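Local atomic coordinates of Poly(A) RNA polymerase GLD2 (Rattus norvegicus, PDB entry 6LBK), a protein that probably extends the 3' ends of selected cytoplasmic mRNAs with poly(A), using ATP, and adds single nucleotides to certain microRNAs. Residues S53-E58 with D366-L371; Y149-Q154 with K164-V169; G222-Y227 with N336-V341. The protein carries 1 engineered substitution. All blocks are in the same frame, centred on the assembly; numbering follows the deposited sequence.

Interaction 1 of 3, residues S53-E58 with D366-L371; sequences SQQILE and DLNSVL
Within 53-58, on helix 51-63, Gln-55 lies nearest the loop 366-371, with Gln-55 CA and Leu-367 CA 6.5 Å apart. The glutamine, with CG anti to its carbonyl carbon (chi1 -76°) and the chain extended beyond, sends its amide across to the turn and uses both ends of it. Gln-55 OE1 accepts from the backbone N of Leu-367 at 2.9 Å, nearly straight at 166°, though the donor sits above the carbonyl plane. Gln-55 NE2 donates to Asp-366 OD1, also at 2.9 Å. Asp-366 OD1 accepts as well from Asn-368 N at 2.8 Å, which makes an Asx turn, and its two donors arrive from opposite faces of the carboxylate. The contact thus joins the early helix 51-63 to the loop that follows helix 344-363. The amide and carboxylate planes stand 53° apart. With an alanine here, the backbone N of Leu-367 would probably be left without its acceptor and Asp-366 OD1 with one donor fewer. Beside the polar pair, Leu-367 CB packs 4.0 Å from Gln-55 CB, while Leu-367 CD1 lies 4.3 Å from Ile-56 CG1. The leucine also touches Leu-52 and Leu-59 of the same helix, Val-206 and Leu-287.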
loop_
_atom_site.group_PDB
_atom_site.type_symbol
_atom_site.label_atom_id
_atom_site.label_comp_id
_atom_site.label_asym_id
_atom_site.label_seq_id
_atom_site.Cartn_x
_atom_site.Cartn_y
_atom_site.Cartn_z
ATOM N N SER A 53 16.585 -5.280 14.994
ATOM C CA SER A 53 16.855 -4.593 13.734
ATOM C C SER A 53 17.413 -5.555 12.685
ATOM O O SER A 53 17.004 -5.512 11.515
ATOM C CB SER A 53 17.823 -3.425 13.973
ATOM O OG SER A 53 17.249 -2.402 14.780
ATOM N N GLN A 54 18.324 -6.452 13.095
ATOM C CA GLN A 54 18.866 -7.455 12.177
ATOM C C GLN A 54 17.778 -8.383 11.658
ATOM O O GLN A 54 17.801 -8.771 10.486
ATOM C CB GLN A 54 19.974 -8.285 12.837
ATOM C CG GLN A 54 21.377 -7.739 12.662
ATOM C CD GLN A 54 22.423 -8.480 13.513
ATOM O OE1 GLN A 54 22.206 -9.617 13.952
ATOM N NE2 GLN A 54 23.557 -7.825 13.753
ATOM N N GLN A 55 16.856 -8.807 12.533
ATOM C CA GLN A 55 15.759 -9.669 12.094
ATOM C C GLN A 55 14.835 -8.939 11.131
ATOM O O GLN A 55 14.285 -9.560 10.220
ATOM C CB GLN A 55 14.957 -10.180 13.293
ATOM C CG GLN A 55 15.630 -11.283 14.060
ATOM C CD GLN A 55 14.920 -11.555 15.342
ATOM O OE1 GLN A 55 14.436 -10.630 15.990
ATOM N NE2 GLN A 55 14.846 -12.824 15.730
ATOM N N ILE A 56 14.678 -7.625 11.308
ATOM C CA ILE A 56 13.831 -6.845 10.409
ATOM C C ILE A 56 14.480 -6.750 9.034
ATOM O O ILE A 56 13.808 -6.876 8.006
ATOM C CB ILE A 56 13.572 -5.443 10.985
ATOM C CG1 ILE A 56 12.709 -5.516 12.248
ATOM C CG2 ILE A 56 12.960 -4.535 9.875
ATOM C CD1 ILE A 56 12.503 -4.190 12.928
ATOM N N LEU A 57 15.802 -6.539 8.996
ATOM C CA LEU A 57 16.501 -6.554 7.713
ATOM C C LEU A 57 16.524 -7.945 7.087
ATOM O O LEU A 57 16.420 -8.067 5.861
ATOM C CB LEU A 57 17.917 -6.016 7.854
ATOM C CG LEU A 57 17.856 -4.505 7.939
ATOM C CD1 LEU A 57 19.190 -3.987 8.372
ATOM C CD2 LEU A 57 17.498 -3.962 6.619
ATOM N N GLU A 58 16.695 -9.000 7.896
ATOM C CA GLU A 58 16.654 -10.369 7.376
ATOM C C GLU A 58 15.307 -10.670 6.725
ATOM O O GLU A 58 15.242 -11.210 5.610
ATOM C CB GLU A 58 16.952 -11.368 8.500
ATOM C CG GLU A 58 18.358 -11.930 8.501
ATOM C CD GLU A 58 18.712 -12.676 9.794
ATOM O OE1 GLU A 58 18.009 -13.652 10.144
ATOM O OE2 GLU A 58 19.718 -12.307 10.448
ATOM N N ASP A 366 12.580 -9.197 20.381
ATOM C CA ASP A 366 12.752 -10.175 19.314
ATOM C C ASP A 366 11.539 -10.064 18.398
ATOM O O ASP A 366 10.407 -9.945 18.883
ATOM C CB ASP A 366 12.888 -11.591 19.923
ATOM C CG ASP A 366 13.269 -12.659 18.900
ATOM O OD1 ASP A 366 12.806 -12.585 17.739
ATOM O OD2 ASP A 366 14.031 -13.579 19.266
ATOM N N LEU A 367 11.779 -10.059 17.075
ATOM C CA LEU A 367 10.676 -9.988 16.113
ATOM C C LEU A 367 9.747 -11.184 16.240
ATOM O O LEU A 367 8.597 -11.108 15.808
ATOM C CB LEU A 367 11.200 -9.869 14.680
ATOM C CG LEU A 367 10.164 -9.485 13.613
ATOM C CD1 LEU A 367 9.637 -8.101 13.833
ATOM C CD2 LEU A 367 10.779 -9.563 12.264
ATOM N N ASN A 368 10.234 -12.296 16.802
ATOM C CA ASN A 368 9.407 -13.474 17.048
ATOM C C ASN A 368 8.295 -13.219 18.066
ATOM O O ASN A 368 7.362 -14.026 18.158
ATOM C CB ASN A 368 10.269 -14.641 17.531
ATOM C CG ASN A 368 10.673 -15.580 16.410
ATOM O OD1 ASN A 368 9.828 -16.268 15.830
ATOM N ND2 ASN A 368 11.976 -15.639 16.118
ATOM N N SER A 369 8.401 -12.165 18.886
ATOM C CA SER A 369 7.355 -11.895 19.872
ATOM C C SER A 369 6.059 -11.404 19.229
ATOM O O SER A 369 4.977 -11.600 19.800
ATOM C CB SER A 369 7.853 -10.875 20.895
ATOM O OG SER A 369 8.963 -11.391 21.610
ATOM N N VAL A 370 6.144 -10.768 18.063
ATOM C CA VAL A 370 4.971 -10.216 17.398
ATOM C C VAL A 370 4.709 -10.848 16.035
ATOM O O VAL A 370 3.590 -10.712 15.511
ATOM C CB VAL A 370 5.087 -8.680 17.262
ATOM C CG1 VAL A 370 5.284 -8.068 18.658
ATOM C CG2 VAL A 370 6.234 -8.295 16.311
ATOM N N LEU A 371 5.675 -11.561 15.464
ATOM C CA LEU A 371 5.619 -12.175 14.147
ATOM C C LEU A 371 6.530 -13.399 14.140
ATOM O O LEU A 371 7.758 -13.251 14.200
ATOM C CB LEU A 371 6.066 -11.156 13.096
ATOM C CG LEU A 371 5.915 -11.247 11.573
ATOM C CD1 LEU A 371 6.634 -10.058 10.976
ATOM C CD2 LEU A 371 6.477 -12.521 10.965
#

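Interaction 2 of 3, residues Y149-Q154 with K164-V169; sequences YIERPQ and KFRDKV
Glu-151 and Arg-166 face each other as a hydrogen-bonded antiparallel pair, Glu-151 N reaching Arg-166 O at 2.8 Å, and Gln-154 with Lys-164 forms a second such pair. Between the two the register slips by one residue: Arg-152 and Pro-153 make a beta bulge against Phe-165, and Pro-153 CA takes up a CA-H...O contact of 3.2 Å with Lys-164 O. The face that carries Ile-150 and Phe-165 is the buried, apolar one. Ile-150 brings its CG2 branch to 4.0 Å from Phe-165 CB, and Pro-153 CB closes on the same carbon. The phenylalanine's CG stands between its backbone N and carbonyl carbon (chi1 64°), which carries the ring inward among other aromatics. At the open end of the hairpin, Asp-167 OD1 lies in the plane of the Tyr-149 ring, at its edge; the tyrosine hydroxyl bonds to Glu-83 and the other aspartate oxygen to Ser-170. The other face is polar and turned to solvent. Here the Glu-151 and Arg-166 side chains run alongside, pointing the same way, and Arg-166 NE donates to Glu-151 OE1 at 3.2 Å, a hydrogen-bonded salt bridge met from above the carboxylate plane. Lys-168 crosses Glu-151 at about a right angle with the carbon chains close, Lys-168 CG 3.4 Å from Glu-151 CG, but the salt bridge from its NZ to OE2 is long. Strand 150-156 edges the palm sheet, strand 162-167 joins it to strand 172-178, and helices 67-85 and 128-144 pack on the Ile-150 and Phe-165 side, where Phe-142 meets Phe-165 edge-to-face.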
loop_
_atom_site.group_PDB
_atom_site.type_symbol
_atom_site.label_atom_id
_atom_site.label_comp_id
_atom_site.label_asym_id
_atom_site.label_seq_id
_atom_site.Cartn_x
_atom_site.Cartn_y
_atom_site.Cartn_z
ATOM N N TYR A 149 -4.318 -19.307 -20.414
ATOM C CA TYR A 149 -3.272 -18.944 -19.469
ATOM C C TYR A 149 -3.773 -17.998 -18.385
ATOM O O TYR A 149 -2.957 -17.408 -17.664
ATOM C CB TYR A 149 -2.095 -18.310 -20.209
ATOM C CG TYR A 149 -2.428 -17.001 -20.876
ATOM C CD1 TYR A 149 -3.038 -16.963 -22.117
ATOM C CD2 TYR A 149 -2.116 -15.797 -20.257
ATOM C CE1 TYR A 149 -3.334 -15.763 -22.725
ATOM C CE2 TYR A 149 -2.404 -14.594 -20.856
ATOM C CZ TYR A 149 -3.004 -14.582 -22.095
ATOM O OH TYR A 149 -3.281 -13.375 -22.686
ATOM N N ILE A 150 -5.082 -17.828 -18.253
ATOM C CA ILE A 150 -5.677 -16.938 -17.275
ATOM C C ILE A 150 -6.708 -17.753 -16.501
ATOM O O ILE A 150 -7.775 -18.082 -17.039
ATOM C CB ILE A 150 -6.309 -15.717 -17.950
ATOM C CG1 ILE A 150 -5.211 -14.807 -18.467
ATOM C CG2 ILE A 150 -7.177 -14.935 -17.005
ATOM C CD1 ILE A 150 -5.742 -13.498 -18.927
ATOM N N GLU A 151 -6.385 -18.097 -15.247
ATOM C CA GLU A 151 -7.191 -18.999 -14.434
ATOM C C GLU A 151 -8.217 -18.246 -13.613
ATOM O O GLU A 151 -7.928 -17.172 -13.070
ATOM C CB GLU A 151 -6.335 -19.836 -13.484
ATOM C CG GLU A 151 -5.849 -21.144 -14.053
ATOM C CD GLU A 151 -5.212 -22.043 -13.000
ATOM O OE1 GLU A 151 -5.200 -21.656 -11.804
ATOM O OE2 GLU A 151 -4.730 -23.139 -13.366
ATOM N N ARG A 152 -9.411 -18.828 -13.511
ATOM C CA ARG A 152 -10.462 -18.440 -12.574
ATOM C C ARG A 152 -10.695 -16.916 -12.495
ATOM O O ARG A 152 -10.580 -16.339 -11.409
ATOM C CB ARG A 152 -10.140 -19.003 -11.195
ATOM C CG ARG A 152 -10.160 -20.514 -11.102
ATOM C CD ARG A 152 -9.882 -20.956 -9.666
ATOM N NE ARG A 152 -10.109 -22.383 -9.464
ATOM C CZ ARG A 152 -10.007 -23.001 -8.288
ATOM N NH1 ARG A 152 -9.673 -22.321 -7.198
ATOM N NH2 ARG A 152 -10.238 -24.301 -8.200
ATOM N N PRO A 153 -11.059 -16.266 -13.603
ATOM C CA PRO A 153 -11.339 -14.824 -13.522
ATOM C C PRO A 153 -12.697 -14.595 -12.884
ATOM O O PRO A 153 -13.684 -15.235 -13.255
ATOM C CB PRO A 153 -11.328 -14.375 -14.987
ATOM C CG PRO A 153 -11.704 -15.581 -15.742
ATOM C CD PRO A 153 -11.191 -16.773 -14.980
ATOM N N GLN A 154 -12.748 -13.683 -11.922
ATOM C CA GLN A 154 -13.976 -13.444 -11.186
ATOM C C GLN A 154 -14.151 -11.954 -10.974
ATOM O O GLN A 154 -13.191 -11.261 -10.648
ATOM C CB GLN A 154 -13.965 -14.176 -9.835
ATOM C CG GLN A 154 -15.055 -13.760 -8.876
ATOM C CD GLN A 154 -15.081 -14.634 -7.629
ATOM O OE1 GLN A 154 -14.098 -15.318 -7.323
ATOM N NE2 GLN A 154 -16.185 -14.582 -6.880
ATOM N N LYS A 164 -10.506 -10.353 -10.583
ATOM C CA LYS A 164 -9.419 -11.075 -9.952
ATOM C C LYS A 164 -9.089 -12.279 -10.812
ATOM O O LYS A 164 -9.987 -12.978 -11.296
ATOM C CB LYS A 164 -9.789 -11.537 -8.543
ATOM C CG LYS A 164 -9.444 -10.562 -7.459
ATOM C CD LYS A 164 -9.042 -11.319 -6.221
ATOM C CE LYS A 164 -8.640 -10.369 -5.127
ATOM N NZ LYS A 164 -8.574 -11.069 -3.815
ATOM N N PHE A 165 -7.800 -12.529 -10.992
ATOM C CA PHE A 165 -7.451 -13.658 -11.830
ATOM C C PHE A 165 -6.068 -14.136 -11.449
ATOM O O PHE A 165 -5.294 -13.410 -10.836
ATOM C CB PHE A 165 -7.520 -13.296 -13.339
ATOM C CG PHE A 165 -6.540 -12.235 -13.801
ATOM C CD1 PHE A 165 -5.296 -12.587 -14.315
ATOM C CD2 PHE A 165 -6.897 -10.897 -13.807
ATOM C CE1 PHE A 165 -4.405 -11.599 -14.776
ATOM C CE2 PHE A 165 -6.012 -9.920 -14.268
ATOM C CZ PHE A 165 -4.771 -10.268 -14.747
ATOM N N ARG A 166 -5.740 -15.349 -11.882
ATOM C CA ARG A 166 -4.426 -15.924 -11.645
ATOM C C ARG A 166 -3.777 -16.170 -12.997
ATOM O O ARG A 166 -4.340 -16.870 -13.837
ATOM C CB ARG A 166 -4.541 -17.221 -10.840
ATOM C CG ARG A 166 -3.268 -17.688 -10.155
ATOM C CD ARG A 166 -3.521 -19.019 -9.450
ATOM N NE ARG A 166 -2.888 -20.143 -10.133
ATOM C CZ ARG A 166 -1.732 -20.683 -9.759
ATOM N NH1 ARG A 166 -1.087 -20.219 -8.692
ATOM N NH2 ARG A 166 -1.223 -21.696 -10.443
ATOM N N ASP A 167 -2.594 -15.593 -13.195
ATOM C CA ASP A 167 -1.785 -15.849 -14.370
ATOM C C ASP A 167 -1.065 -17.172 -14.174
ATOM O O ASP A 167 -0.288 -17.332 -13.219
ATOM C CB ASP A 167 -0.787 -14.711 -14.587
ATOM C CG ASP A 167 0.224 -15.008 -15.705
ATOM O OD1 ASP A 167 -0.161 -15.392 -16.845
ATOM O OD2 ASP A 167 1.437 -14.880 -15.421
ATOM N N LYS A 168 -1.365 -18.129 -15.061
ATOM C CA LYS A 168 -0.731 -19.443 -15.054
ATOM C C LYS A 168 0.709 -19.375 -15.528
ATOM O O LYS A 168 1.468 -20.322 -15.305
ATOM C CB LYS A 168 -1.471 -20.396 -15.980
ATOM C CG LYS A 168 -2.807 -20.865 -15.506
ATOM C CD LYS A 168 -3.619 -21.398 -16.686
ATOM C CE LYS A 168 -2.902 -22.546 -17.374
ATOM N NZ LYS A 168 -2.813 -23.720 -16.453
ATOM N N VAL A 169 1.090 -18.285 -16.195
ATOM C CA VAL A 169 2.450 -18.145 -16.692
ATOM C C VAL A 169 3.402 -17.827 -15.550
ATOM O O VAL A 169 4.431 -18.492 -15.383
ATOM C CB VAL A 169 2.499 -17.064 -17.789
ATOM C CG1 VAL A 169 3.906 -16.931 -18.328
ATOM C CG2 VAL A 169 1.517 -17.392 -18.909
#

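Interaction 3 of 3, residues G222-Y227 with N336-V341; sequences GTLSSY and NTARAV
Val-341 packs against the backbone of Gly-222 and Thr-223, and its side chain can be followed carbon by carbon. Val-341 CB lies 3.8 Å from Gly-222 O. From there CG1, anti to the valine's backbone N (chi1 -178°), stays alongside that carbonyl, while Val-341 CG2, anti to the carbonyl carbon, touches both carbonyls, nearest Thr-223 O at 3.4 Å, with Leu-224 CD2 beyond it at 4.4 Å. Val-341 CA adds a CA-H...O contact to Gly-222 O of 3.3 Å. No conventional hydrogen bond crosses here: Gly-222 O and Ala-340 O are both acceptors, so their closeness brings no bond, and the close contacts are mostly backbone carbonyl oxygens of 222-227 against carbons of 336-341. Gly-222 has a positive phi (102°), at which a side chain would press on the carbonyl oxygen of the preceding residue.

At the other end Thr-337 points its CG2 methyl at the Tyr-227 ring, Thr-337 CG2 lying 4.0 Å from Tyr-227 CD2, the two side chains crossing at about a right angle. The tyrosine hydroxyl bonds to Glu-330. Ser-228 is hydrogen-bonded through its OG to both Ser-225 OG and Thr-337 OG1, which ties the helix start to the loop. The loop is shaped by two type I turns that share Ala-338 and Arg-339, and by an Asx turn in which Asn-336 OD1 accepts from Ala-338 N, well above its carbonyl plane. Leu-224 to Tyr-227 lead into helix 226-239 through the Ser-225 N-cap; with Tyr-227 about 9 Å from Asp-111, side chain to side chain, the arrangement is consistent with a place beside the catalytic site of this Cid1-type polymerase.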
loop_
_atom_site.group_PDB
_atom_site.type_symbol
_atom_site.label_atom_id
_atom_site.label_comp_id
_atom_site.label_asym_id
_atom_site.label_seq_id
_atom_site.Cartn_x
_atom_site.Cartn_y
_atom_site.Cartn_z
ATOM N N GLY A 222 -13.022 -6.424 6.787
ATOM C CA GLY A 222 -13.377 -5.441 7.794
ATOM C C GLY A 222 -12.241 -4.671 8.458
ATOM O O GLY A 222 -12.526 -3.748 9.230
ATOM N N THR A 223 -10.970 -4.991 8.168
ATOM C CA THR A 223 -9.804 -4.429 8.846
ATOM C C THR A 223 -9.032 -3.451 7.948
ATOM O O THR A 223 -9.607 -2.848 7.037
ATOM C CB THR A 223 -8.942 -5.585 9.364
ATOM O OG1 THR A 223 -8.649 -6.507 8.298
ATOM C CG2 THR A 223 -9.633 -6.306 10.528
ATOM N N LEU A 224 -7.722 -3.275 8.222
ATOM C CA LEU A 224 -6.953 -2.189 7.605
ATOM C C LEU A 224 -6.414 -2.553 6.227
ATOM O O LEU A 224 -5.701 -3.546 6.072
ATOM C CB LEU A 224 -5.770 -1.817 8.481
ATOM C CG LEU A 224 -6.026 -1.225 9.850
ATOM C CD1 LEU A 224 -4.732 -1.279 10.584
ATOM C CD2 LEU A 224 -6.492 0.203 9.641
ATOM N N SER A 225 -6.670 -1.700 5.246
ATOM C CA SER A 225 -6.098 -1.935 3.934
ATOM C C SER A 225 -4.595 -1.698 3.967
ATOM O O SER A 225 -4.082 -0.940 4.795
ATOM C CB SER A 225 -6.743 -1.030 2.880
ATOM O OG SER A 225 -6.420 0.326 3.103
ATOM N N SER A 226 -3.890 -2.364 3.044
ATOM C CA SER A 226 -2.450 -2.179 2.946
ATOM C C SER A 226 -2.117 -0.715 2.736
ATOM O O SER A 226 -1.138 -0.204 3.296
ATOM C CB SER A 226 -1.902 -3.007 1.795
ATOM O OG SER A 226 -1.766 -4.364 2.175
ATOM N N TYR A 227 -2.927 -0.028 1.921
ATOM C CA TYR A 227 -2.714 1.392 1.660
ATOM C C TYR A 227 -2.902 2.216 2.927
ATOM O O TYR A 227 -2.147 3.167 3.171
ATOM C CB TYR A 227 -3.658 1.860 0.558
ATOM C CG TYR A 227 -3.409 3.244 -0.012
ATOM C CD1 TYR A 227 -2.118 3.726 -0.206
ATOM C CD2 TYR A 227 -4.480 4.056 -0.409
ATOM C CE1 TYR A 227 -1.893 4.992 -0.761
ATOM C CE2 TYR A 227 -4.269 5.318 -0.963
ATOM C CZ TYR A 227 -2.964 5.779 -1.143
ATOM O OH TYR A 227 -2.748 7.025 -1.708
ATOM N N ASN A 336 -11.714 8.517 2.839
ATOM C CA ASN A 336 -11.216 7.695 3.941
ATOM C C ASN A 336 -10.751 6.340 3.414
ATOM O O ASN A 336 -11.572 5.540 2.956
ATOM C CB ASN A 336 -12.296 7.503 4.999
ATOM C CG ASN A 336 -11.800 6.723 6.204
ATOM O OD1 ASN A 336 -10.595 6.545 6.395
ATOM N ND2 ASN A 336 -12.728 6.261 7.031
ATOM N N THR A 337 -9.433 6.076 3.478
ATOM C CA THR A 337 -8.914 4.802 2.995
ATOM C C THR A 337 -9.272 3.644 3.917
ATOM O O THR A 337 -9.392 2.497 3.452
ATOM C CB THR A 337 -7.399 4.869 2.851
ATOM O OG1 THR A 337 -6.823 4.956 4.165
ATOM C CG2 THR A 337 -6.980 6.055 1.999
ATOM N N ALA A 338 -9.430 3.907 5.215
ATOM C CA ALA A 338 -9.793 2.884 6.186
ATOM C C ALA A 338 -11.300 2.784 6.352
ATOM O O ALA A 338 -11.780 2.233 7.352
ATOM C CB ALA A 338 -9.132 3.155 7.538
ATOM N N ARG A 339 -12.042 3.315 5.386
ATOM C CA ARG A 339 -13.496 3.265 5.383
ATOM C C ARG A 339 -14.026 1.854 5.594
ATOM O O ARG A 339 -15.164 1.696 6.040
ATOM C CB ARG A 339 -13.994 3.838 4.059
ATOM C CG ARG A 339 -15.494 3.961 3.889
ATOM C CD ARG A 339 -15.840 4.719 2.589
ATOM N NE ARG A 339 -15.829 6.177 2.740
ATOM C CZ ARG A 339 -15.115 7.017 1.992
ATOM N NH1 ARG A 339 -14.346 6.555 1.012
ATOM N NH2 ARG A 339 -15.176 8.326 2.220
ATOM N N ALA A 340 -13.224 0.830 5.283
ATOM C CA ALA A 340 -13.633 -0.557 5.460
ATOM C C ALA A 340 -13.756 -0.960 6.923
ATOM O O ALA A 340 -14.366 -1.992 7.215
ATOM C CB ALA A 340 -12.631 -1.484 4.768
ATOM N N VAL A 341 -13.169 -0.208 7.849
ATOM C CA VAL A 341 -13.260 -0.537 9.269
ATOM C C VAL A 341 -14.528 0.125 9.800
ATOM O O VAL A 341 -14.525 1.292 10.194
ATOM C CB VAL A 341 -12.024 -0.092 10.035
ATOM C CG1 VAL A 341 -12.167 -0.497 11.493
ATOM C CG2 VAL A 341 -10.772 -0.666 9.402
#

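The three contacts are separate, none touching another. Interaction 1 brings a helix near the start of the modelled chain against a loop near its end, so interactions 2 and 3 both fall between its segments in sequence. It lies away from the annotated sites, its centre 34 Å from that of interaction 2 and 25 Å from that of interaction 3. Those two approach the active site from different parts of the catalytic region. In 164-169 the Lys-164 side chain comes within about 6 Å of that of Asp-109, and in 222-227 the Tyr-227 side chain within about 9 Å of that of Asp-111; both aspartates are predicted ligands of the catalytic magnesium. The nearest atoms of interactions 2 and 3 are about 11 Å apart.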